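Local coordinates for uncharacterized protein (Yersinia pestis, PDB 4RGI) that is of unknown function but folds as a KTSC domain, a small single-chain alpha-beta sandwich, at residues I14-Y19 against H46-M50; L26-F30 against F59-I63; Y19-M25 against Q37-E43. All coordinates share one frame; numbering follows the deposited sequence.

Interaction 1 (I14-Y19 against H46-M50); sequences ILSIGY and HQNFM
The imidazole of H46 has Y19 CB over the centre of one face, 3.3 Å from Y19 CB to the H46 ring centroid, and at its edge I17 CG2 and, in the ring plane, a water. The phenol ring of Y19 receives H46 CB over one face, displaced toward the rim; the two ring planes are 11° apart but laterally displaced, with little of one ring over the other. On the F49 ring, I17 CD1 sits over the centre of one face, 3.6 Å from the centroid, while I14 CD1 meets the edge at F49 CZ (3.9 Å). This is the strand-on-helix packing of an alpha-beta sandwich: residues 14-19 of strand 14-20 run nearly antiparallel to residues 46-50 of helix 43-51, at 159°. I17 CG2, anti to the backbone N, points at H46 and M50, whereas CG1 carries CD1 onto F49. A classic beta bulge at L15 and S16, both facing Q29, interrupts the strand. The selenomethionine M50 bends at chi2 and chi3, placing SE 3.8 Å from I17 CG2. The water, 3.0 Å from I17 O and 2.7 Å from H46 NE2, bridges strand and helix.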
loop_
_atom_site.group_PDB
_atom_site.type_symbol
_atom_site.label_atom_id
_atom_site.label_comp_id
_atom_site.label_asym_id
_atom_site.label_seq_id
_atom_site.Cartn_x
_atom_site.Cartn_y
_atom_site.Cartn_z
ATOM N N ILE A 14 4.522 7.916 3.089
ATOM C CA ILE A 14 4.308 6.514 3.423
ATOM C C ILE A 14 5.494 5.949 4.186
ATOM O O ILE A 14 6.646 6.175 3.816
ATOM C CB ILE A 14 4.039 5.696 2.138
ATOM C CG1 ILE A 14 2.725 6.178 1.506
ATOM C CG2 ILE A 14 3.995 4.187 2.442
ATOM C CD1 ILE A 14 2.473 5.715 0.063
ATOM N N LEU A 15 5.215 5.225 5.265
ATOM C CA LEU A 15 6.275 4.638 6.085
ATOM C C LEU A 15 6.611 3.190 5.725
ATOM O O LEU A 15 7.779 2.798 5.723
ATOM C CB LEU A 15 5.892 4.714 7.564
ATOM C CG LEU A 15 5.819 6.106 8.189
ATOM C CD1 LEU A 15 5.241 6.002 9.581
ATOM C CD2 LEU A 15 7.204 6.734 8.246
ATOM N N SER A 16 5.593 2.388 5.421
ATOM C CA SER A 16 5.807 0.982 5.104
ATOM C C SER A 16 4.636 0.405 4.305
ATOM O O SER A 16 3.527 0.920 4.359
ATOM C CB SER A 16 6.015 0.138 6.374
ATOM O OG SER A 16 4.867 0.168 7.215
ATOM N N ILE A 17 4.916 -0.666 3.571
ATOM C CA ILE A 17 3.955 -1.281 2.659
ATOM C C ILE A 17 4.066 -2.772 2.778
ATOM O O ILE A 17 5.173 -3.304 2.713
ATOM C CB ILE A 17 4.208 -0.887 1.192
ATOM C CG1 ILE A 17 4.087 0.620 0.997
ATOM C CG2 ILE A 17 3.221 -1.598 0.253
ATOM C CD1 ILE A 17 4.570 1.083 -0.372
ATOM N N GLY A 18 2.931 -3.452 2.935
ATOM C CA GLY A 18 2.925 -4.905 2.945
ATOM C C GLY A 18 1.914 -5.467 1.963
ATOM O O GLY A 18 0.992 -4.771 1.565
ATOM N N TYR A 19 2.099 -6.720 1.561
ATOM C CA TYR A 19 1.166 -7.344 0.642
ATOM C C TYR A 19 0.984 -8.814 0.994
ATOM O O TYR A 19 1.953 -9.532 1.267
ATOM C CB TYR A 19 1.638 -7.189 -0.799
ATOM C CG TYR A 19 0.671 -7.747 -1.820
ATOM C CD1 TYR A 19 -0.520 -7.092 -2.113
ATOM C CD2 TYR A 19 0.943 -8.930 -2.484
ATOM C CE1 TYR A 19 -1.419 -7.614 -3.053
ATOM C CE2 TYR A 19 0.060 -9.449 -3.433
ATOM C CZ TYR A 19 -1.125 -8.799 -3.700
ATOM O OH TYR A 19 -1.995 -9.329 -4.641
ATOM N N HIS A 46 1.234 -4.437 -6.647
ATOM C CA HIS A 46 2.115 -4.314 -5.513
ATOM C C HIS A 46 3.557 -4.230 -5.983
ATOM O O HIS A 46 4.317 -3.429 -5.480
ATOM C CB HIS A 46 1.942 -5.479 -4.555
ATOM C CG HIS A 46 2.994 -5.533 -3.503
ATOM N ND1 HIS A 46 3.899 -6.568 -3.408
ATOM C CD2 HIS A 46 3.307 -4.663 -2.508
ATOM C CE1 HIS A 46 4.714 -6.340 -2.391
ATOM N NE2 HIS A 46 4.386 -5.188 -1.835
ATOM N N GLN A 47 3.930 -5.058 -6.954
ATOM C CA GLN A 47 5.288 -5.022 -7.482
ATOM C C GLN A 47 5.613 -3.652 -8.072
ATOM O O GLN A 47 6.658 -3.090 -7.787
ATOM C CB GLN A 47 5.484 -6.112 -8.536
ATOM C CG GLN A 47 5.506 -7.521 -7.984
ATOM C CD GLN A 47 5.589 -8.525 -9.103
ATOM O OE1 GLN A 47 5.323 -8.193 -10.259
ATOM N NE2 GLN A 47 5.976 -9.752 -8.780
ATOM N N ASN A 48 4.710 -3.103 -8.878
ATOM C CA ASN A 48 4.918 -1.769 -9.440
ATOM C C ASN A 48 4.987 -0.660 -8.381
ATOM O O ASN A 48 5.704 0.320 -8.549
ATOM C CB ASN A 48 3.814 -1.422 -10.435
ATOM C CG ASN A 48 3.907 -2.231 -11.709
ATOM O OD1 ASN A 48 4.938 -2.849 -12.006
ATOM N ND2 ASN A 48 2.824 -2.228 -12.478
ATOM N N PHE A 49 4.214 -0.815 -7.318
ATOM C CA PHE A 49 4.238 0.094 -6.174
ATOM C C PHE A 49 5.631 0.118 -5.578
ATOM O O PHE A 49 6.193 1.180 -5.323
ATOM C CB PHE A 49 3.231 -0.369 -5.119
ATOM C CG PHE A 49 2.785 0.702 -4.126
ATOM C CD1 PHE A 49 3.270 2.000 -4.159
ATOM C CD2 PHE A 49 1.851 0.376 -3.157
ATOM C CE1 PHE A 49 2.820 2.955 -3.235
ATOM C CE2 PHE A 49 1.393 1.319 -2.224
ATOM C CZ PHE A 49 1.893 2.615 -2.260
HETATM N N MSE A 50 6.198 -1.063 -5.371
HETATM C CA MSE A 50 7.499 -1.161 -4.713
HETATM C C MSE A 50 8.618 -0.625 -5.600
HETATM O O MSE A 50 9.629 -0.133 -5.097
HETATM C CB MSE A 50 7.793 -2.606 -4.304
HETATM C CG MSE A 50 6.831 -3.160 -3.259
HETATM SE SE MSE A 50 6.497 -1.980 -1.708
HETATM C CE MSE A 50 8.201 -2.117 -0.784
HETATM O O HOH W 1 5.771 -5.177 0.507
#

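Interaction 2 (L26-F30 against F59-I63); sequences LEIQF and FDGVI
F30 and F59 form the aromatic part of this contact, an edge-to-face pair in which the edge of F30 is directed at one face of F59. The ring centroids are 5.1 Å apart and the planes 66° from each other. F30 CZ comes closest, 3.5 Å from F59 CZ, and lies above the F59 ring toward its rim instead of over the centre. The F30 ring is held from its own strand as well, because I28 CG2 rests over one of its faces. With CG anti to the backbone N (chi1 171°), F59 extends from helix 55-63 toward the sheet and offers that face to F30.

Aliphatic contacts make up the rest. I28 CD1 reaches the F59 ring obliquely, 3.8 Å from F59 CD1, and lies 4.4 Å from I63 CG2, so this one methyl touches both helix residues. L26 and I63 approach tip to tip, with L26 CD2 4.1 Å from I63 CD1. Residues 26-30 and 59-63 run at 160° to each other, and L26, I28 and F30, alternate residues of the strand, all point to the helical layer of the sandwich. F49 of helix 43-51 packs against L26, I28 and F59, joining the two helices over this strand.

D60, which takes no part across the contact, forms salt bridges with R13 and K64. Between strand and helix the contact is wholly apolar, so its cohesion rests on dispersion, shape and burial, with the edge-to-face rings adding a weak electrostatic preference for their relative tilt.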
loop_
_atom_site.group_PDB
_atom_site.type_symbol
_atom_site.label_atom_id
_atom_site.label_comp_id
_atom_site.label_asym_id
_atom_site.label_seq_id
_atom_site.Cartn_x
_atom_site.Cartn_y
_atom_site.Cartn_z
ATOM N N LEU A 26 -3.416 -5.304 0.302
ATOM C CA LEU A 26 -2.288 -4.394 0.364
ATOM C C LEU A 26 -2.405 -3.573 1.632
ATOM O O LEU A 26 -3.467 -3.045 1.903
ATOM C CB LEU A 26 -2.291 -3.473 -0.849
ATOM C CG LEU A 26 -1.208 -2.415 -0.936
ATOM C CD1 LEU A 26 0.120 -3.043 -1.338
ATOM C CD2 LEU A 26 -1.643 -1.418 -1.955
ATOM N N GLU A 27 -1.332 -3.467 2.413
ATOM C CA GLU A 27 -1.401 -2.693 3.648
ATOM C C GLU A 27 -0.427 -1.531 3.565
ATOM O O GLU A 27 0.749 -1.718 3.262
ATOM C CB GLU A 27 -1.099 -3.577 4.859
ATOM C CG GLU A 27 -1.479 -2.966 6.191
ATOM C CD GLU A 27 -1.413 -3.991 7.324
ATOM O OE1 GLU A 27 -2.377 -4.762 7.501
ATOM O OE2 GLU A 27 -0.378 -4.041 8.005
ATOM N N ILE A 28 -0.928 -0.329 3.815
ATOM C CA ILE A 28 -0.107 0.866 3.696
ATOM C C ILE A 28 -0.105 1.603 5.028
ATOM O O ILE A 28 -1.161 1.948 5.535
ATOM C CB ILE A 28 -0.625 1.820 2.617
ATOM C CG1 ILE A 28 -0.764 1.094 1.274
ATOM C CG2 ILE A 28 0.335 3.016 2.492
ATOM C CD1 ILE A 28 -1.241 1.996 0.156
ATOM N N GLN A 29 1.072 1.830 5.594
ATOM C CA GLN A 29 1.160 2.663 6.781
ATOM C C GLN A 29 1.596 4.080 6.389
ATOM O O GLN A 29 2.692 4.274 5.874
ATOM C CB GLN A 29 2.129 2.044 7.777
ATOM C CG GLN A 29 2.408 2.914 8.981
ATOM C CD GLN A 29 3.399 2.275 9.908
ATOM O OE1 GLN A 29 4.314 1.570 9.477
ATOM N NE2 GLN A 29 3.228 2.519 11.204
ATOM N N PHE A 30 0.725 5.057 6.611
ATOM C CA PHE A 30 1.004 6.449 6.260
ATOM C C PHE A 30 1.693 7.207 7.406
ATOM O O PHE A 30 1.540 6.855 8.569
ATOM C CB PHE A 30 -0.290 7.165 5.878
ATOM C CG PHE A 30 -0.956 6.602 4.657
ATOM C CD1 PHE A 30 -1.945 5.642 4.765
ATOM C CD2 PHE A 30 -0.597 7.045 3.400
ATOM C CE1 PHE A 30 -2.553 5.134 3.630
ATOM C CE2 PHE A 30 -1.191 6.539 2.277
ATOM C CZ PHE A 30 -2.165 5.583 2.387
ATOM N N PHE A 59 0.807 5.849 -5.282
ATOM C CA PHE A 59 -0.395 5.711 -4.471
ATOM C C PHE A 59 -1.515 6.580 -5.030
ATOM O O PHE A 59 -2.642 6.127 -5.213
ATOM C CB PHE A 59 -0.138 6.077 -3.022
ATOM C CG PHE A 59 -1.383 6.156 -2.206
ATOM C CD1 PHE A 59 -2.103 5.014 -1.908
ATOM C CD2 PHE A 59 -1.853 7.369 -1.754
ATOM C CE1 PHE A 59 -3.258 5.084 -1.155
ATOM C CE2 PHE A 59 -3.014 7.447 -0.998
ATOM C CZ PHE A 59 -3.719 6.313 -0.699
ATOM N N ASP A 60 -1.205 7.836 -5.321
ATOM C CA ASP A 60 -2.235 8.752 -5.818
ATOM C C ASP A 60 -2.823 8.323 -7.156
ATOM O O ASP A 60 -4.025 8.479 -7.391
ATOM C CB ASP A 60 -1.677 10.175 -5.956
ATOM C CG ASP A 60 -1.546 10.883 -4.630
ATOM O OD1 ASP A 60 -2.250 10.488 -3.682
ATOM O OD2 ASP A 60 -0.750 11.844 -4.534
ATOM N N GLY A 61 -1.992 7.772 -8.031
ATOM C CA GLY A 61 -2.426 7.481 -9.386
ATOM C C GLY A 61 -3.042 6.113 -9.604
ATOM O O GLY A 61 -3.849 5.925 -10.529
ATOM N N VAL A 62 -2.676 5.149 -8.761
ATOM C CA VAL A 62 -3.031 3.763 -9.025
ATOM C C VAL A 62 -3.874 3.119 -7.933
ATOM O O VAL A 62 -4.704 2.256 -8.216
ATOM C CB VAL A 62 -1.758 2.928 -9.237
ATOM C CG1 VAL A 62 -2.089 1.493 -9.574
ATOM C CG2 VAL A 62 -0.917 3.555 -10.334
ATOM N N ILE A 63 -3.662 3.535 -6.688
ATOM C CA ILE A 63 -4.299 2.844 -5.565
ATOM C C ILE A 63 -5.463 3.644 -4.983
ATOM O O ILE A 63 -6.558 3.115 -4.794
ATOM C CB ILE A 63 -3.287 2.549 -4.426
ATOM C CG1 ILE A 63 -2.072 1.779 -4.945
ATOM C CG2 ILE A 63 -3.976 1.796 -3.278
ATOM C CD1 ILE A 63 -2.433 0.446 -5.540
#

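Interaction 3 (Y19-M25 against Q37-E43); sequences YDPDNRM and QYLGVPE
Y19 reaches V41 and E43 with the far half of its ring. From CB the side chain leaves anti to the backbone N (chi1 -177°), which carries the phenol across to the segment that leads into helix 43-51. CE1 lies 3.2 Å from V41 O and approaches V41 CB, while on the other flank CE2 is near E43 CA and CB. At the tip, OH donates to V41 O at 2.6 Å. That oxygen lies at the ring edge, in its plane, and the hydroxyl is tilted 15° from the carbonyl plane of V41. The Y19 side chain and the E43 chain are roughly perpendicular.

Residues 20-25 form the beta-hairpin turn joining the adjacent antiparallel strands 14-20 and 25-30. R24 and M25 both face D20, a G1 beta bulge, and D20 OD1 accepts from D22 N in an Asx turn. R24 O accepts from the other segment: V41 N donates to it at 2.9 Å, and G40 N adds a weak, bent bond. A water bridges the same two loops, donating to N23 O and accepting from G40 N. G40 takes a left-handed backbone conformation (phi 75°) that glycine adopts readily.

Beside the turn, the selenomethionine M25 and L39 run alongside each other. In the conformer given, one of two deposited, M25 SE is 3.8 Å from L39 CD2, and a bend at chi3 lays SE and CE against the Q37 amide; these contacts of the M25 side-chain end are therefore provisional. That amide is fixed by others: Q37 OE1 accepts from R70 NE on strand 69-72, and Q37 NE2 donates to E27 OE1. M25 CA also makes a CA-H...O contact of 3.5 Å with Y38 O.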
loop_
_atom_site.group_PDB
_atom_site.type_symbol
_atom_site.label_atom_id
_atom_site.label_comp_id
_atom_site.label_asym_id
_atom_site.label_seq_id
_atom_site.Cartn_x
_atom_site.Cartn_y
_atom_site.Cartn_z
ATOM N N TYR A 19 2.099 -6.720 1.561
ATOM C CA TYR A 19 1.166 -7.344 0.642
ATOM C C TYR A 19 0.984 -8.814 0.994
ATOM O O TYR A 19 1.953 -9.532 1.267
ATOM C CB TYR A 19 1.638 -7.189 -0.799
ATOM C CG TYR A 19 0.671 -7.747 -1.820
ATOM C CD1 TYR A 19 -0.520 -7.092 -2.113
ATOM C CD2 TYR A 19 0.943 -8.930 -2.484
ATOM C CE1 TYR A 19 -1.419 -7.614 -3.053
ATOM C CE2 TYR A 19 0.060 -9.449 -3.433
ATOM C CZ TYR A 19 -1.125 -8.799 -3.700
ATOM O OH TYR A 19 -1.995 -9.329 -4.641
ATOM N N ASP A 20 -0.278 -9.232 1.017
ATOM C CA ASP A 20 -0.662 -10.615 1.299
ATOM C C ASP A 20 -1.179 -11.225 0.007
ATOM O O ASP A 20 -2.303 -10.952 -0.399
ATOM C CB ASP A 20 -1.726 -10.629 2.406
ATOM C CG ASP A 20 -2.175 -12.024 2.797
ATOM O OD1 ASP A 20 -1.746 -13.022 2.180
ATOM O OD2 ASP A 20 -2.987 -12.101 3.736
ATOM N N PRO A 21 -0.346 -12.031 -0.668
ATOM C CA PRO A 21 -0.734 -12.549 -1.983
ATOM C C PRO A 21 -1.941 -13.476 -1.915
ATOM O O PRO A 21 -2.671 -13.584 -2.894
ATOM C CB PRO A 21 0.516 -13.302 -2.440
ATOM C CG PRO A 21 1.190 -13.683 -1.179
ATOM C CD PRO A 21 0.951 -12.565 -0.222
ATOM N N ASP A 22 -2.156 -14.117 -0.772
ATOM C CA ASP A 22 -3.268 -15.044 -0.626
ATOM C C ASP A 22 -4.619 -14.331 -0.614
ATOM O O ASP A 22 -5.542 -14.739 -1.314
ATOM C CB ASP A 22 -3.101 -15.873 0.646
ATOM C CG ASP A 22 -1.857 -16.745 0.610
ATOM O OD1 ASP A 22 -1.424 -17.124 -0.504
ATOM O OD2 ASP A 22 -1.313 -17.048 1.695
ATOM N N ASN A 23 -4.727 -13.266 0.173
ATOM C CA ASN A 23 -5.974 -12.521 0.285
ATOM C C ASN A 23 -6.035 -11.347 -0.685
ATOM O O ASN A 23 -7.014 -10.605 -0.703
ATOM C CB ASN A 23 -6.159 -12.014 1.716
ATOM C CG ASN A 23 -5.925 -13.093 2.755
ATOM O OD1 ASN A 23 -6.067 -14.279 2.471
ATOM N ND2 ASN A 23 -5.559 -12.685 3.967
ATOM N N ARG A 24 -4.983 -11.187 -1.484
ATOM C CA ARG A 24 -4.842 -10.050 -2.398
ATOM C C ARG A 24 -5.055 -8.728 -1.672
ATOM O O ARG A 24 -5.776 -7.844 -2.141
ATOM C CB ARG A 24 -5.817 -10.159 -3.564
ATOM C CG ARG A 24 -5.931 -11.551 -4.172
ATOM C CD ARG A 24 -4.657 -12.076 -4.791
ATOM N NE ARG A 24 -4.938 -13.147 -5.756
ATOM C CZ ARG A 24 -5.328 -14.382 -5.437
ATOM N NH1 ARG A 24 -5.491 -14.734 -4.169
ATOM N NH2 ARG A 24 -5.562 -15.275 -6.392
HETATM N N MSE A 25 -4.386 -8.596 -0.535
HETATM C CA MSE A 25 -4.565 -7.440 0.328
HETATM C C MSE A 25 -3.293 -6.625 0.448
HETATM O O MSE A 25 -2.217 -7.189 0.640
HETATM C CB MSE A 25 -5.033 -7.907 1.698
HETATM C CG MSE A 25 -5.370 -6.804 2.680
HETATM SE SE MSE A 25 -6.336 -7.610 4.149
HETATM C CE MSE A 25 -4.838 -8.486 5.050
ATOM N N GLN A 37 -5.820 -0.942 4.957
ATOM C CA GLN A 37 -5.776 -2.099 4.089
ATOM C C GLN A 37 -6.601 -1.842 2.845
ATOM O O GLN A 37 -7.700 -1.303 2.944
ATOM C CB GLN A 37 -6.298 -3.343 4.813
ATOM C CG GLN A 37 -5.427 -3.738 5.978
ATOM C CD GLN A 37 -6.002 -4.900 6.742
ATOM O OE1 GLN A 37 -7.207 -5.125 6.714
ATOM N NE2 GLN A 37 -5.146 -5.652 7.422
ATOM N N TYR A 38 -6.070 -2.250 1.693
ATOM C CA TYR A 38 -6.739 -2.118 0.405
ATOM C C TYR A 38 -7.032 -3.514 -0.099
ATOM O O TYR A 38 -6.146 -4.363 -0.128
ATOM C CB TYR A 38 -5.876 -1.350 -0.600
ATOM C CG TYR A 38 -5.788 0.116 -0.253
ATOM C CD1 TYR A 38 -6.641 1.032 -0.852
ATOM C CD2 TYR A 38 -4.903 0.572 0.717
ATOM C CE1 TYR A 38 -6.594 2.386 -0.520
ATOM C CE2 TYR A 38 -4.849 1.925 1.060
ATOM C CZ TYR A 38 -5.698 2.819 0.437
ATOM O OH TYR A 38 -5.650 4.159 0.764
ATOM N N LEU A 39 -8.274 -3.758 -0.486
ATOM C CA LEU A 39 -8.712 -5.119 -0.749
ATOM C C LEU A 39 -8.797 -5.370 -2.227
ATOM O O LEU A 39 -9.179 -4.494 -2.982
ATOM C CB LEU A 39 -10.068 -5.383 -0.100
ATOM C CG LEU A 39 -10.137 -5.091 1.387
ATOM C CD1 LEU A 39 -11.507 -5.465 1.891
ATOM C CD2 LEU A 39 -9.097 -5.903 2.082
ATOM N N GLY A 40 -8.423 -6.569 -2.643
ATOM C CA GLY A 40 -8.576 -6.959 -4.026
ATOM C C GLY A 40 -7.544 -6.322 -4.924
ATOM O O GLY A 40 -7.844 -5.956 -6.043
ATOM N N VAL A 41 -6.323 -6.211 -4.419
ATOM C CA VAL A 41 -5.209 -5.623 -5.150
ATOM C C VAL A 41 -4.368 -6.719 -5.782
ATOM O O VAL A 41 -3.896 -7.612 -5.079
ATOM C CB VAL A 41 -4.336 -4.761 -4.196
ATOM C CG1 VAL A 41 -3.149 -4.172 -4.917
ATOM C CG2 VAL A 41 -5.183 -3.661 -3.591
ATOM N N PRO A 42 -4.174 -6.659 -7.111
ATOM C CA PRO A 42 -3.399 -7.681 -7.808
ATOM C C PRO A 42 -1.916 -7.597 -7.491
ATOM O O PRO A 42 -1.395 -6.528 -7.201
ATOM C CB PRO A 42 -3.656 -7.372 -9.285
ATOM C CG PRO A 42 -3.982 -5.947 -9.320
ATOM C CD PRO A 42 -4.713 -5.656 -8.040
ATOM N N GLU A 43 -1.237 -8.733 -7.549
ATOM C CA GLU A 43 0.169 -8.770 -7.177
ATOM C C GLU A 43 1.016 -7.849 -8.056
ATOM O O GLU A 43 1.954 -7.228 -7.569
ATOM C CB GLU A 43 0.692 -10.208 -7.240
ATOM C CG GLU A 43 2.143 -10.353 -6.809
ATOM C CD GLU A 43 2.599 -11.801 -6.753
ATOM O OE1 GLU A 43 1.746 -12.702 -6.904
ATOM O OE2 GLU A 43 3.811 -12.037 -6.556
HETATM O O HOH W 2 -8.348 -8.483 -0.310
#

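How the interactions relate
Interactions 1 and 2 are neighbouring halves of one sandwich interface, their centres 7 Å apart: adjacent strands 14-20 and 25-30 pack under the two successive helices 43-51 and 55-63. F49 and I28 join them, with F49 CE2 3.6 Å from I28 CD1, and L15 N lies 2.8 Å from Q29 O between the strands. Interaction 3 sits nearer the surface, 11 Å from interaction 1 and 12 Å from interaction 2 between centres. It shares Y19 with interaction 1, and Y38 connects it to interaction 2, where Y38 CD1 is 3.7 Å from I63 CG2. Glycerol, probably from the crystallisation liquor, is bound about 4 Å from the Y19 side chain, and glycerol is also found about 3 Å from that of E43.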